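Local coordinates for 2-keto-3-deoxy-D-arabinonate dehydratase (Sulfolobus solfataricus, PDB 2Q18), which catalyses the magnesium-dependent dehydration of 2-dehydro-3-deoxy-D-arabinonate to 2,5-dioxopentanoate in the oxidation of pentoses, working as a homotetramer of the FAH family, at residues L26-I31 with E42-R47; W139-P144 with A257-R262; V148-N153 with N244-G249; R217-G222 with R262-K267; E234-Y239 with T250-G255. All blocks are in the same frame, centred on the assembly; numbering follows the deposited sequence.

Interaction 1: residues L26-I31 with E42-R47; sequences LDEDPI and EVLGDR
With CG anti to its carbonyl carbon (chi1 -68°), Asp-27 lays its carboxylate along the backbone of Leu-44 and Gly-45, and OD1 comes to 3.5 Å from Gly-45 CA. Leu-26 has a similar first torsion (-60°), and its CD2 methyl meets Val-43 CG1 at 3.6 Å, the two side chains meeting at a slant. Leu-44 O takes two bonds. Asp-27 N donates to Leu-44 O over 2.9 Å in a nearly straight bond (172°), approaching from above the carbonyl plane, and a water bound to Glu-28 N donates to the same oxygen. A second water joins Glu-28 OE1 to Leu-44 N, while Glu-28 CD rests 3.7 Å from Leu-44 CD1; Arg-36 holds the other carboxylate oxygen, OE2, in a salt bridge. Leu-26 and Gly-45 form an antiparallel non-hydrogen-bonded pair, joining the end of strand 23-26 to the start of strand 45-49, with helix 30-40 in the connection between them. Asp-29 is the N-cap of that helix, OD1 accepting a weak bond from Ile-31 N. Asp-27 and Asp-46 both reach over the subunit boundary, each to Arg-25 of the second subunit, and Asp-27 also to Lys-8 there. Two carboxylates standing 5.1 Å apart, Asp-27 OD1 to Asp-46 OD2, would probably disfavour each other alone; these cations from the neighbouring chain probably offset that, making the acidic edge a docking surface for the partner.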
# COMPACT_ATOMS: atom_id res chain seq x y z
N LEU A 26 15.56 15.49 -0.22
CA LEU A 26 15.08 14.87 1.01
C LEU A 26 14.75 13.39 0.85
O LEU A 26 14.19 12.98 -0.16
CB LEU A 26 13.84 15.61 1.54
CG LEU A 26 13.99 17.10 1.90
CD1 LEU A 26 12.73 17.59 2.58
CD2 LEU A 26 15.20 17.33 2.78
N ASP A 27 15.12 12.61 1.87
CA ASP A 27 14.76 11.20 1.96
C ASP A 27 13.33 11.01 2.43
O ASP A 27 12.65 10.07 2.01
CB ASP A 27 15.68 10.47 2.95
CG ASP A 27 17.11 10.36 2.47
OD1 ASP A 27 17.39 10.59 1.27
OD2 ASP A 27 17.96 10.02 3.31
N GLU A 28 12.88 11.89 3.33
CA GLU A 28 11.59 11.77 4.01
C GLU A 28 10.51 12.64 3.36
O GLU A 28 10.82 13.62 2.67
CB GLU A 28 11.72 12.21 5.47
CG GLU A 28 12.75 11.48 6.30
CD GLU A 28 12.61 11.77 7.78
OE1 GLU A 28 12.94 12.90 8.21
OE2 GLU A 28 12.17 10.87 8.52
N ASP A 29 9.25 12.27 3.61
CA ASP A 29 8.09 13.14 3.40
C ASP A 29 8.37 14.50 4.04
O ASP A 29 8.90 14.55 5.15
CB ASP A 29 6.83 12.50 4.01
CG ASP A 29 5.81 13.52 4.54
OD1 ASP A 29 5.22 14.29 3.75
OD2 ASP A 29 5.58 13.54 5.77
N PRO A 30 8.03 15.60 3.34
CA PRO A 30 8.40 16.93 3.83
C PRO A 30 7.81 17.31 5.20
O PRO A 30 8.48 17.98 5.97
CB PRO A 30 7.91 17.88 2.72
CG PRO A 30 6.89 17.09 1.96
CD PRO A 30 7.34 15.67 2.03
N ILE A 31 6.58 16.89 5.50
CA ILE A 31 6.01 17.13 6.83
C ILE A 31 6.84 16.41 7.91
O ILE A 31 7.19 17.01 8.93
CB ILE A 31 4.51 16.74 6.93
CG1 ILE A 31 3.66 17.64 6.02
CG2 ILE A 31 4.01 16.86 8.38
CD1 ILE A 31 2.28 17.08 5.67
N GLU A 42 18.11 17.95 12.30
CA GLU A 42 18.65 16.92 11.41
C GLU A 42 17.87 16.90 10.09
O GLU A 42 16.64 17.03 10.08
CB GLU A 42 18.60 15.55 12.09
CG GLU A 42 19.42 14.48 11.39
CD GLU A 42 19.32 13.12 12.06
OE1 GLU A 42 18.35 12.88 12.81
OE2 GLU A 42 20.23 12.29 11.84
N VAL A 43 18.60 16.75 8.99
CA VAL A 43 18.01 16.66 7.66
C VAL A 43 18.55 15.43 6.95
O VAL A 43 19.76 15.30 6.75
CB VAL A 43 18.31 17.92 6.80
CG1 VAL A 43 17.58 17.84 5.47
CG2 VAL A 43 17.92 19.20 7.53
N LEU A 44 17.66 14.51 6.59
CA LEU A 44 18.06 13.29 5.89
C LEU A 44 17.96 13.47 4.38
O LEU A 44 16.88 13.75 3.85
CB LEU A 44 17.23 12.09 6.35
CG LEU A 44 17.18 11.77 7.85
CD1 LEU A 44 16.16 10.68 8.13
CD2 LEU A 44 18.56 11.37 8.39
N GLY A 45 19.09 13.30 3.69
CA GLY A 45 19.13 13.41 2.24
C GLY A 45 20.52 13.61 1.67
O GLY A 45 21.51 13.60 2.41
N ASP A 46 20.59 13.79 0.35
CA ASP A 46 21.85 13.99 -0.35
C ASP A 46 21.92 15.38 -0.97
O ASP A 46 20.92 15.89 -1.48
CB ASP A 46 22.02 12.97 -1.47
CG ASP A 46 22.06 11.54 -0.96
OD1 ASP A 46 22.61 11.29 0.14
OD2 ASP A 46 21.56 10.65 -1.68
N ARG A 47 23.11 15.98 -0.93
CA ARG A 47 23.36 17.23 -1.63
C ARG A 47 23.27 16.99 -3.13
O ARG A 47 23.91 16.07 -3.66
CB ARG A 47 24.72 17.83 -1.26
CG ARG A 47 25.04 19.10 -2.05
CD ARG A 47 26.35 19.75 -1.62
NE ARG A 47 26.57 21.02 -2.31
CZ ARG A 47 27.25 21.17 -3.44
NH1 ARG A 47 27.38 22.37 -3.98
NH2 ARG A 47 27.81 20.12 -4.04
O HOH W 1 14.35 14.20 4.52
O HOH W 2 14.84 14.86 7.15

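Interaction 2: residues W139-P144 with A257-R262; sequences WTLPEP and AIVPGR
The chain from Trp-139 to Pro-144 and the chain from Ile-258 to Arg-262 run almost exactly antiparallel, 174° apart end to end, yet with Leu-141 CA 7.1 Å from Pro-260 CA they are joined by side chains and water in place of a backbone ladder. Trp-139 closes one end, its CG opposite the backbone N (chi1 -177°), which carries the indole to Arg-262. Arg-262 CG sits over the centre of the six-membered ring, 4.0 Å from the centroid and only 6° off the normal, a CH-pi contact made by the aliphatic part of the arginine. Trp-139 NE1 adds a weak hydrogen bond to Gly-261 O at 3.4 Å. In the middle, Leu-141 and Pro-260 lie alongside one another, pointing opposite ways, with Leu-141 CD2 3.8 Å from Pro-260 CB. This pairing borders the active site of the FAH fold: Glu-143, between the two prolines, is a magnesium ligand and forms a salt bridge with Lys-182, a substrate-binding residue. At the far end Pro-144 CG packs 3.7 Å from Ile-258 CB, and Thr-256, which also binds substrate, bonds through OG1 to Pro-144 O and Ile-258 N. Two waters bridge the backbones. One donates to both Pro-142 O (2.8 Å) and Ile-258 O (2.7 Å); the other donates to Pro-144 O and accepts from Ala-257 N, at 3.1 Å from that nitrogen.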
# COMPACT_ATOMS: atom_id res chain seq x y z
N TRP A 139 -16.60 40.38 -6.80
CA TRP A 139 -15.58 41.09 -6.03
C TRP A 139 -14.74 40.15 -5.15
O TRP A 139 -15.02 39.96 -3.96
CB TRP A 139 -16.21 42.23 -5.20
CG TRP A 139 -15.21 43.04 -4.43
CD1 TRP A 139 -13.97 43.44 -4.85
CD2 TRP A 139 -15.36 43.55 -3.10
NE1 TRP A 139 -13.34 44.17 -3.87
CE2 TRP A 139 -14.17 44.25 -2.78
CE3 TRP A 139 -16.38 43.49 -2.15
CZ2 TRP A 139 -13.98 44.88 -1.55
CZ3 TRP A 139 -16.19 44.12 -0.92
CH2 TRP A 139 -15.00 44.80 -0.63
N THR A 140 -13.71 39.57 -5.76
CA THR A 140 -12.80 38.66 -5.07
C THR A 140 -11.45 39.33 -4.88
O THR A 140 -10.87 39.87 -5.83
CB THR A 140 -12.65 37.33 -5.85
OG1 THR A 140 -13.88 36.60 -5.78
CG2 THR A 140 -11.53 36.48 -5.27
N LEU A 141 -10.96 39.30 -3.64
CA LEU A 141 -9.66 39.86 -3.32
C LEU A 141 -8.69 38.80 -2.82
O LEU A 141 -9.11 37.84 -2.17
CB LEU A 141 -9.79 40.96 -2.27
CG LEU A 141 -10.53 42.25 -2.64
CD1 LEU A 141 -10.53 43.21 -1.45
CD2 LEU A 141 -9.91 42.91 -3.88
N PRO A 142 -7.39 38.97 -3.12
CA PRO A 142 -6.40 38.15 -2.44
C PRO A 142 -6.17 38.73 -1.05
O PRO A 142 -6.26 39.94 -0.86
CB PRO A 142 -5.14 38.33 -3.30
CG PRO A 142 -5.30 39.69 -3.92
CD PRO A 142 -6.78 39.91 -4.09
N GLU A 143 -5.89 37.86 -0.09
CA GLU A 143 -5.54 38.30 1.25
C GLU A 143 -4.16 37.75 1.60
O GLU A 143 -4.01 36.56 1.88
CB GLU A 143 -6.62 37.90 2.26
CG GLU A 143 -8.01 38.44 1.90
CD GLU A 143 -9.08 38.19 2.97
OE1 GLU A 143 -10.19 38.75 2.82
OE2 GLU A 143 -8.82 37.45 3.94
N PRO A 144 -3.13 38.62 1.52
CA PRO A 144 -1.73 38.28 1.75
C PRO A 144 -1.41 38.11 3.23
O PRO A 144 -1.62 39.03 4.02
CB PRO A 144 -0.98 39.48 1.19
CG PRO A 144 -1.92 40.62 1.38
CD PRO A 144 -3.29 40.05 1.17
N ALA A 257 -3.64 42.53 6.70
CA ALA A 257 -3.83 43.97 6.86
C ALA A 257 -3.78 44.72 5.52
O ALA A 257 -3.92 45.94 5.50
CB ALA A 257 -2.79 44.54 7.81
N ILE A 258 -3.59 43.98 4.43
CA ILE A 258 -3.60 44.59 3.09
C ILE A 258 -4.91 44.27 2.39
O ILE A 258 -5.19 43.12 2.01
CB ILE A 258 -2.38 44.15 2.23
CG1 ILE A 258 -1.07 44.46 2.95
CG2 ILE A 258 -2.41 44.86 0.86
CD1 ILE A 258 0.13 43.67 2.45
N VAL A 259 -5.74 45.31 2.24
CA VAL A 259 -7.08 45.16 1.70
C VAL A 259 -7.29 46.15 0.55
O VAL A 259 -7.54 47.34 0.79
CB VAL A 259 -8.17 45.38 2.80
CG1 VAL A 259 -9.56 45.13 2.24
CG2 VAL A 259 -7.92 44.48 4.01
N PRO A 260 -7.17 45.68 -0.71
CA PRO A 260 -7.49 46.51 -1.87
C PRO A 260 -8.93 47.02 -1.83
O PRO A 260 -9.77 46.48 -1.10
CB PRO A 260 -7.30 45.55 -3.05
CG PRO A 260 -6.33 44.53 -2.55
CD PRO A 260 -6.70 44.34 -1.11
N GLY A 261 -9.20 48.07 -2.61
CA GLY A 261 -10.52 48.70 -2.64
C GLY A 261 -11.56 47.89 -3.37
O GLY A 261 -11.26 46.84 -3.94
N ARG A 262 -12.79 48.40 -3.37
CA ARG A 262 -13.93 47.72 -3.98
C ARG A 262 -13.84 47.62 -5.50
O ARG A 262 -14.51 46.79 -6.12
CB ARG A 262 -15.24 48.40 -3.57
CG ARG A 262 -16.47 47.50 -3.66
CD ARG A 262 -17.66 48.08 -2.91
NE ARG A 262 -17.39 48.20 -1.47
CZ ARG A 262 -18.22 48.76 -0.59
NH1 ARG A 262 -17.88 48.82 0.69
NH2 ARG A 262 -19.38 49.28 -0.99
O HOH W 3 -7.25 41.74 1.00
O HOH W 4 -1.03 41.19 5.83

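Interaction 3: residues V148-N153 with N244-G249; sequences VVLDSN and NPIPDG
Asp-248 OD1 is gripped by both the backbone and a water: Ser-152 N donates to it over 2.8 Å, arriving nearly end-on to the C-O bond, and the water, itself bonded to Ser-152 OG, donates to the same oxygen at 3.1 Å. The N-H...O angle of 143° shows that the first bond is bent. A first torsion of -63° sets the Asp-248 carboxylate beside its own backbone N and over the turn at Asp-151 and Ser-152, bringing OD1 to 3.4 Å from Asp-151 CB. One residue on, Gly-249 N donates to Leu-150 O at 2.7 Å, so neighbouring residues fasten the loop to the end of the strand. Ile-246 supplies much of the apolar part. Its CD1 lies 3.9 Å from Leu-150 CD2 and also approaches Asp-151 O, while its own carbonyl oxygen receives a CA-H contact from Ser-152 CA, 3.3 Å away. Ile-241 of helix 233-241 flanks Ile-246 too, and Leu-150 packs on Ile-237 and Leu-240 of that helix, tying the contact to the core. Gly-249 has a positive phi, with backbone angles that leave little room for a CB beside the preceding carbonyl oxygen. Asp-151 OD1 accepts from Lys-155 N and, at 2.9 Å and well above the carboxylate plane, from Asn-153 N; the latter bond makes an Asx turn, which begins the connection from strand 140-150 to antiparallel strand 156-167.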
# COMPACT_ATOMS: atom_id res chain seq x y z
N VAL A 148 1.57 29.66 9.28
CA VAL A 148 2.43 28.72 10.01
C VAL A 148 2.05 27.27 9.72
O VAL A 148 0.87 26.94 9.60
CB VAL A 148 2.41 28.96 11.55
CG1 VAL A 148 3.17 30.24 11.91
CG2 VAL A 148 0.98 29.02 12.09
N VAL A 149 3.06 26.42 9.60
CA VAL A 149 2.86 24.98 9.52
C VAL A 149 2.96 24.42 10.94
O VAL A 149 3.89 24.75 11.68
CB VAL A 149 3.90 24.29 8.59
CG1 VAL A 149 3.60 22.80 8.45
CG2 VAL A 149 3.91 24.95 7.20
N LEU A 150 2.00 23.57 11.31
CA LEU A 150 1.84 23.10 12.68
C LEU A 150 1.93 21.58 12.80
O LEU A 150 1.52 20.86 11.90
CB LEU A 150 0.46 23.53 13.20
CG LEU A 150 0.20 24.83 13.96
CD1 LEU A 150 1.28 25.90 13.83
CD2 LEU A 150 -1.19 25.36 13.60
N ASP A 151 2.46 21.09 13.93
CA ASP A 151 2.27 19.68 14.29
C ASP A 151 0.97 19.52 15.09
O ASP A 151 0.28 20.51 15.35
CB ASP A 151 3.51 19.07 14.99
CG ASP A 151 3.70 19.54 16.44
OD1 ASP A 151 2.79 20.15 17.05
OD2 ASP A 151 4.80 19.28 16.98
N SER A 152 0.65 18.29 15.47
CA SER A 152 -0.62 18.01 16.17
C SER A 152 -0.74 18.64 17.56
O SER A 152 -1.85 18.77 18.08
CB SER A 152 -0.90 16.50 16.22
OG SER A 152 0.16 15.81 16.85
N ASN A 153 0.39 19.05 18.15
CA ASN A 153 0.39 19.77 19.43
C ASN A 153 0.29 21.28 19.28
O ASN A 153 0.26 22.01 20.28
CB ASN A 153 1.65 19.43 20.24
CG ASN A 153 1.75 17.96 20.58
OD1 ASN A 153 2.84 17.39 20.57
ND2 ASN A 153 0.61 17.34 20.88
N ASN A 244 -10.19 20.43 19.48
CA ASN A 244 -10.18 20.32 18.03
C ASN A 244 -8.83 19.81 17.54
O ASN A 244 -7.91 20.59 17.32
CB ASN A 244 -10.52 21.67 17.40
CG ASN A 244 -10.69 21.60 15.89
OD1 ASN A 244 -11.18 20.60 15.34
ND2 ASN A 244 -10.29 22.67 15.20
N PRO A 245 -8.70 18.48 17.40
CA PRO A 245 -7.42 17.90 16.99
C PRO A 245 -7.08 18.29 15.56
O PRO A 245 -7.95 18.31 14.69
CB PRO A 245 -7.66 16.39 17.10
CG PRO A 245 -9.14 16.22 16.95
CD PRO A 245 -9.74 17.45 17.59
N ILE A 246 -5.81 18.62 15.33
CA ILE A 246 -5.33 18.93 13.99
C ILE A 246 -4.19 17.97 13.63
O ILE A 246 -3.40 17.60 14.50
CB ILE A 246 -4.88 20.41 13.85
CG1 ILE A 246 -3.83 20.77 14.91
CG2 ILE A 246 -6.10 21.34 13.92
CD1 ILE A 246 -2.96 21.97 14.55
N PRO A 247 -4.13 17.53 12.36
CA PRO A 247 -3.03 16.66 11.94
C PRO A 247 -1.71 17.39 11.76
O PRO A 247 -1.69 18.62 11.61
CB PRO A 247 -3.53 16.09 10.60
CG PRO A 247 -4.51 17.09 10.11
CD PRO A 247 -5.11 17.77 11.28
N ASP A 248 -0.61 16.64 11.78
CA ASP A 248 0.71 17.19 11.48
C ASP A 248 0.71 17.79 10.07
O ASP A 248 0.18 17.18 9.14
CB ASP A 248 1.80 16.12 11.58
CG ASP A 248 1.93 15.54 12.98
OD1 ASP A 248 1.79 16.28 13.97
OD2 ASP A 248 2.19 14.32 13.07
N GLY A 249 1.29 18.98 9.92
CA GLY A 249 1.34 19.65 8.62
C GLY A 249 0.17 20.58 8.36
O GLY A 249 0.06 21.17 7.27
O HOH W 5 2.80 15.59 16.78

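Interaction 4: residues R217-G222 with R262-K267; sequences RVFFEG and RDKGLK
Lys-264 lies obliquely across one face of the Phe-219 ring. Its CD does the touching, 3.9 Å from the ring centroid and 26° off the normal, offset toward the rim near CE1 and CZ: a CH-pi contact made by the CD methylene. Bends at chi2 (-58°) and chi4 (72°) carry the chain over the ring and then fold the ammonium back to the backbone, where Lys-264 NZ donates a weak hydrogen bond to Phe-219 O at 3.3 Å. The same nitrogen stands far along the ring normal, 5.4 Å from the Phe-219 centroid, at most a weak cation-pi attraction. Against Phe-220 the lysine is set quite differently, at about a right angle, with NZ in the plane of that ring and 4.0 Å from Phe-220 CD1 at its edge. Phe-219 and Phe-220 are both paired through the backbone with Ile-212 of strand 207-214, which makes a classic beta bulge near the start of strand 217-225, an outermost strand of its sheet within the chain. Asp-263 O lies at the edge of the Phe-219 ring, 3.6 Å from CZ. Arg-214 makes a cation-pi contact with Phe-219 and also bonds to Gly-265 O, while Phe-220 packs on Ile-258 and Pro-260.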
# COMPACT_ATOMS: atom_id res chain seq x y z
N ARG A 217 0.60 45.79 -15.90
CA ARG A 217 0.39 46.99 -15.11
C ARG A 217 0.21 46.65 -13.63
O ARG A 217 -0.54 45.73 -13.29
CB ARG A 217 -0.86 47.69 -15.68
CG ARG A 217 -1.55 48.70 -14.82
CD ARG A 217 -3.05 48.63 -15.10
NE ARG A 217 -3.70 49.94 -15.13
CZ ARG A 217 -3.89 50.73 -14.07
NH1 ARG A 217 -3.45 50.39 -12.87
NH2 ARG A 217 -4.51 51.90 -14.23
N VAL A 218 0.90 47.39 -12.76
CA VAL A 218 0.67 47.28 -11.32
C VAL A 218 -0.69 47.91 -10.99
O VAL A 218 -0.81 49.12 -10.79
CB VAL A 218 1.81 47.92 -10.49
CG1 VAL A 218 1.51 47.88 -9.00
CG2 VAL A 218 3.13 47.20 -10.77
N PHE A 219 -1.71 47.05 -10.98
CA PHE A 219 -3.09 47.44 -10.77
C PHE A 219 -3.37 47.74 -9.29
O PHE A 219 -4.25 48.53 -8.96
CB PHE A 219 -4.00 46.34 -11.30
CG PHE A 219 -5.47 46.61 -11.14
CD1 PHE A 219 -6.25 45.80 -10.33
CD2 PHE A 219 -6.08 47.66 -11.83
CE1 PHE A 219 -7.62 46.03 -10.19
CE2 PHE A 219 -7.44 47.91 -11.69
CZ PHE A 219 -8.21 47.09 -10.87
N PHE A 220 -2.60 47.11 -8.41
CA PHE A 220 -2.62 47.40 -6.98
C PHE A 220 -1.28 47.05 -6.36
O PHE A 220 -0.68 46.03 -6.72
CB PHE A 220 -3.75 46.65 -6.26
CG PHE A 220 -3.72 46.83 -4.76
CD1 PHE A 220 -4.42 47.87 -4.16
CD2 PHE A 220 -2.95 45.99 -3.95
CE1 PHE A 220 -4.37 48.07 -2.78
CE2 PHE A 220 -2.89 46.17 -2.58
CZ PHE A 220 -3.61 47.21 -1.99
N GLU A 221 -0.82 47.88 -5.44
CA GLU A 221 0.33 47.56 -4.61
C GLU A 221 0.13 48.11 -3.20
O GLU A 221 -0.32 49.25 -3.03
CB GLU A 221 1.63 48.07 -5.22
CG GLU A 221 2.88 47.67 -4.43
CD GLU A 221 4.17 47.85 -5.21
OE1 GLU A 221 4.12 48.26 -6.39
OE2 GLU A 221 5.25 47.59 -4.64
N GLY A 222 0.46 47.30 -2.21
CA GLY A 222 0.33 47.69 -0.81
C GLY A 222 1.20 46.81 0.07
O GLY A 222 1.45 45.64 -0.26
N ARG A 262 -12.79 48.40 -3.37
CA ARG A 262 -13.93 47.72 -3.98
C ARG A 262 -13.84 47.62 -5.50
O ARG A 262 -14.51 46.79 -6.12
CB ARG A 262 -15.24 48.40 -3.57
CG ARG A 262 -16.47 47.50 -3.66
CD ARG A 262 -17.66 48.08 -2.91
NE ARG A 262 -17.39 48.20 -1.47
CZ ARG A 262 -18.22 48.76 -0.59
NH1 ARG A 262 -17.88 48.82 0.69
NH2 ARG A 262 -19.38 49.28 -0.99
N ASP A 263 -13.01 48.47 -6.11
CA ASP A 263 -12.80 48.45 -7.56
C ASP A 263 -11.61 47.57 -7.96
O ASP A 263 -11.31 47.43 -9.15
CB ASP A 263 -12.64 49.88 -8.10
CG ASP A 263 -11.45 50.63 -7.50
OD1 ASP A 263 -10.96 50.24 -6.41
OD2 ASP A 263 -11.00 51.62 -8.11
N LYS A 264 -10.95 46.97 -6.97
CA LYS A 264 -9.72 46.20 -7.20
C LYS A 264 -9.95 44.69 -7.26
O LYS A 264 -9.02 43.90 -7.04
CB LYS A 264 -8.66 46.56 -6.15
CG LYS A 264 -8.20 48.03 -6.19
CD LYS A 264 -7.63 48.41 -7.55
CE LYS A 264 -7.30 49.90 -7.65
NZ LYS A 264 -6.10 50.25 -6.85
N GLY A 265 -11.18 44.29 -7.57
CA GLY A 265 -11.53 42.88 -7.72
C GLY A 265 -10.70 42.18 -8.78
O GLY A 265 -10.48 42.72 -9.87
N LEU A 266 -10.23 40.99 -8.44
CA LEU A 266 -9.46 40.15 -9.35
C LEU A 266 -10.25 39.78 -10.60
O LEU A 266 -11.46 39.59 -10.54
CB LEU A 266 -9.05 38.86 -8.62
CG LEU A 266 -7.65 38.64 -8.04
CD1 LEU A 266 -6.90 39.93 -7.68
CD2 LEU A 266 -7.71 37.68 -6.85
N LYS A 267 -9.55 39.68 -11.73
CA LYS A 267 -10.15 39.09 -12.92
C LYS A 267 -9.23 38.10 -13.63
O LYS A 267 -8.05 38.00 -13.30
CB LYS A 267 -10.72 40.14 -13.88
CG LYS A 267 -9.81 41.29 -14.24
CD LYS A 267 -10.53 42.33 -15.14
CE LYS A 267 -11.65 43.05 -14.39
NZ LYS A 267 -12.30 44.10 -15.22

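Interaction 5: residues E234-Y239 with T250-G255; sequences EEQIQY and TILTTG
The apolar contacts centre on Leu-252 CD2, which lies 3.8 Å from both Gln-236 CB and Ile-237 CG1. Leu-252, with CG anti to its backbone N (chi1 171°), points this methyl at the helix between two successive residues. Ile-237 also packs on Ile-156 of strand 156-167. The axes of helix segment 234-239 and strand 250-253 come within 10.0 Å, with directions 126° apart; within the FAH fold the strand lies between strands 76-80 and 140-150 and brings Thr-253, on the side turned from the helix, to the magnesium ligand Glu-145, to which its OG1 is hydrogen-bonded.

The polar contacts belong to Gln-236, whose extended chain crosses Thr-254 at about a right angle. Its NE2 bonds mainly to Arg-231 O and adds a weak but fairly straight bond to Thr-254 O, 3.3 Å and 162°. The other amide atom, Gln-236 OE1, is buried without any polar partner in the model, resting against Thr-254 CA at 3.3 Å and Thr-254 CB at 3.4 Å. Thr-254 turns its own hydroxyl to Leu-146 O, and Ser-82 OG reaches the carbonyl oxygen that Gln-236 also uses.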
# COMPACT_ATOMS: atom_id res chain seq x y z
N GLU A 234 0.39 32.62 18.68
CA GLU A 234 0.23 31.73 19.84
C GLU A 234 -1.23 31.63 20.28
O GLU A 234 -1.73 30.53 20.53
CB GLU A 234 1.13 32.22 20.99
CG GLU A 234 0.94 31.52 22.33
CD GLU A 234 1.72 32.19 23.47
OE1 GLU A 234 1.90 33.43 23.44
OE2 GLU A 234 2.13 31.48 24.41
N GLU A 235 -1.91 32.77 20.37
CA GLU A 235 -3.31 32.82 20.76
C GLU A 235 -4.22 32.22 19.68
O GLU A 235 -5.20 31.54 19.99
CB GLU A 235 -3.74 34.25 21.07
CG GLU A 235 -5.14 34.38 21.65
CD GLU A 235 -5.58 35.82 21.87
OE1 GLU A 235 -4.70 36.71 22.03
OE2 GLU A 235 -6.80 36.07 21.89
N GLN A 236 -3.88 32.47 18.41
CA GLN A 236 -4.64 31.91 17.30
C GLN A 236 -4.57 30.38 17.34
O GLN A 236 -5.58 29.71 17.17
CB GLN A 236 -4.13 32.43 15.95
CG GLN A 236 -4.19 33.95 15.78
CD GLN A 236 -3.75 34.40 14.40
OE1 GLN A 236 -3.57 33.58 13.50
NE2 GLN A 236 -3.58 35.70 14.22
N ILE A 237 -3.37 29.86 17.57
CA ILE A 237 -3.15 28.41 17.68
C ILE A 237 -3.93 27.82 18.86
O ILE A 237 -4.59 26.79 18.71
CB ILE A 237 -1.65 28.05 17.80
CG1 ILE A 237 -0.88 28.51 16.55
CG2 ILE A 237 -1.47 26.54 18.01
CD1 ILE A 237 0.63 28.40 16.68
N GLN A 238 -3.87 28.50 20.01
CA GLN A 238 -4.62 28.10 21.21
C GLN A 238 -6.10 27.84 20.91
O GLN A 238 -6.63 26.79 21.25
CB GLN A 238 -4.48 29.16 22.32
CG GLN A 238 -5.33 28.90 23.57
CD GLN A 238 -5.33 30.06 24.58
OE1 GLN A 238 -5.99 29.97 25.61
NE2 GLN A 238 -4.60 31.13 24.28
N TYR A 239 -6.76 28.80 20.26
CA TYR A 239 -8.18 28.66 19.95
C TYR A 239 -8.47 27.68 18.80
O TYR A 239 -9.55 27.08 18.75
CB TYR A 239 -8.82 30.03 19.68
CG TYR A 239 -9.10 30.81 20.96
CD1 TYR A 239 -8.08 31.53 21.59
CD2 TYR A 239 -10.36 30.80 21.54
CE1 TYR A 239 -8.33 32.24 22.77
CE2 TYR A 239 -10.63 31.50 22.72
CZ TYR A 239 -9.61 32.22 23.33
OH TYR A 239 -9.86 32.90 24.49
N THR A 250 -0.72 20.70 9.34
CA THR A 250 -1.82 21.67 9.28
C THR A 250 -1.25 23.07 9.09
O THR A 250 -0.23 23.42 9.70
CB THR A 250 -2.68 21.64 10.57
OG1 THR A 250 -3.36 20.39 10.66
CG2 THR A 250 -3.72 22.77 10.58
N ILE A 251 -1.89 23.85 8.23
CA ILE A 251 -1.50 25.24 8.05
C ILE A 251 -2.53 26.18 8.66
O ILE A 251 -3.73 26.04 8.42
CB ILE A 251 -1.22 25.60 6.57
CG1 ILE A 251 0.01 24.83 6.06
CG2 ILE A 251 -1.00 27.11 6.40
CD1 ILE A 251 0.28 24.99 4.56
N LEU A 252 -2.05 27.13 9.46
CA LEU A 252 -2.88 28.21 9.96
C LEU A 252 -2.39 29.53 9.37
O LEU A 252 -1.23 29.91 9.56
CB LEU A 252 -2.85 28.27 11.49
CG LEU A 252 -3.50 29.50 12.16
CD1 LEU A 252 -5.02 29.53 11.97
CD2 LEU A 252 -3.14 29.54 13.64
N THR A 253 -3.28 30.22 8.67
CA THR A 253 -2.96 31.52 8.10
C THR A 253 -3.47 32.63 9.03
O THR A 253 -4.59 32.56 9.54
CB THR A 253 -3.42 31.65 6.62
OG1 THR A 253 -2.95 32.88 6.07
CG2 THR A 253 -4.94 31.55 6.48
N THR A 254 -2.63 33.63 9.26
CA THR A 254 -2.78 34.49 10.44
C THR A 254 -3.50 35.84 10.26
O THR A 254 -3.35 36.74 11.10
CB THR A 254 -1.41 34.71 11.13
OG1 THR A 254 -0.54 35.41 10.23
CG2 THR A 254 -0.78 33.37 11.50
N GLY A 255 -4.28 35.97 9.19
CA GLY A 255 -5.01 37.21 8.91
C GLY A 255 -4.26 38.17 8.00
O GLY A 255 -3.07 37.97 7.74

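How the interactions relate
Strand 140-150 and its neighbour 250-253 tie most of the set together. Interactions 3 and 5, centres about 10 Å apart, share this strand pair: Leu-150 N to Thr-250 O and Val-148 N to Leu-252 O, each 2.8 Å, are probable hydrogen bonds. The same strand opens in interaction 2, about 27 Å from interaction 3 between centres, where Glu-143 binds magnesium; interaction 5 approaches the metal site from the other strand. Interactions 2 and 4 are only about 8 Å apart between centres, share Arg-262 and are joined by a probable hydrogen bond between Thr-140 O and Leu-266 N. Interaction 1 lies far from the site, about 37 Å from interaction 2 between centres, but Ile-31 packs on Asp-248 and Gly-249 of interaction 3.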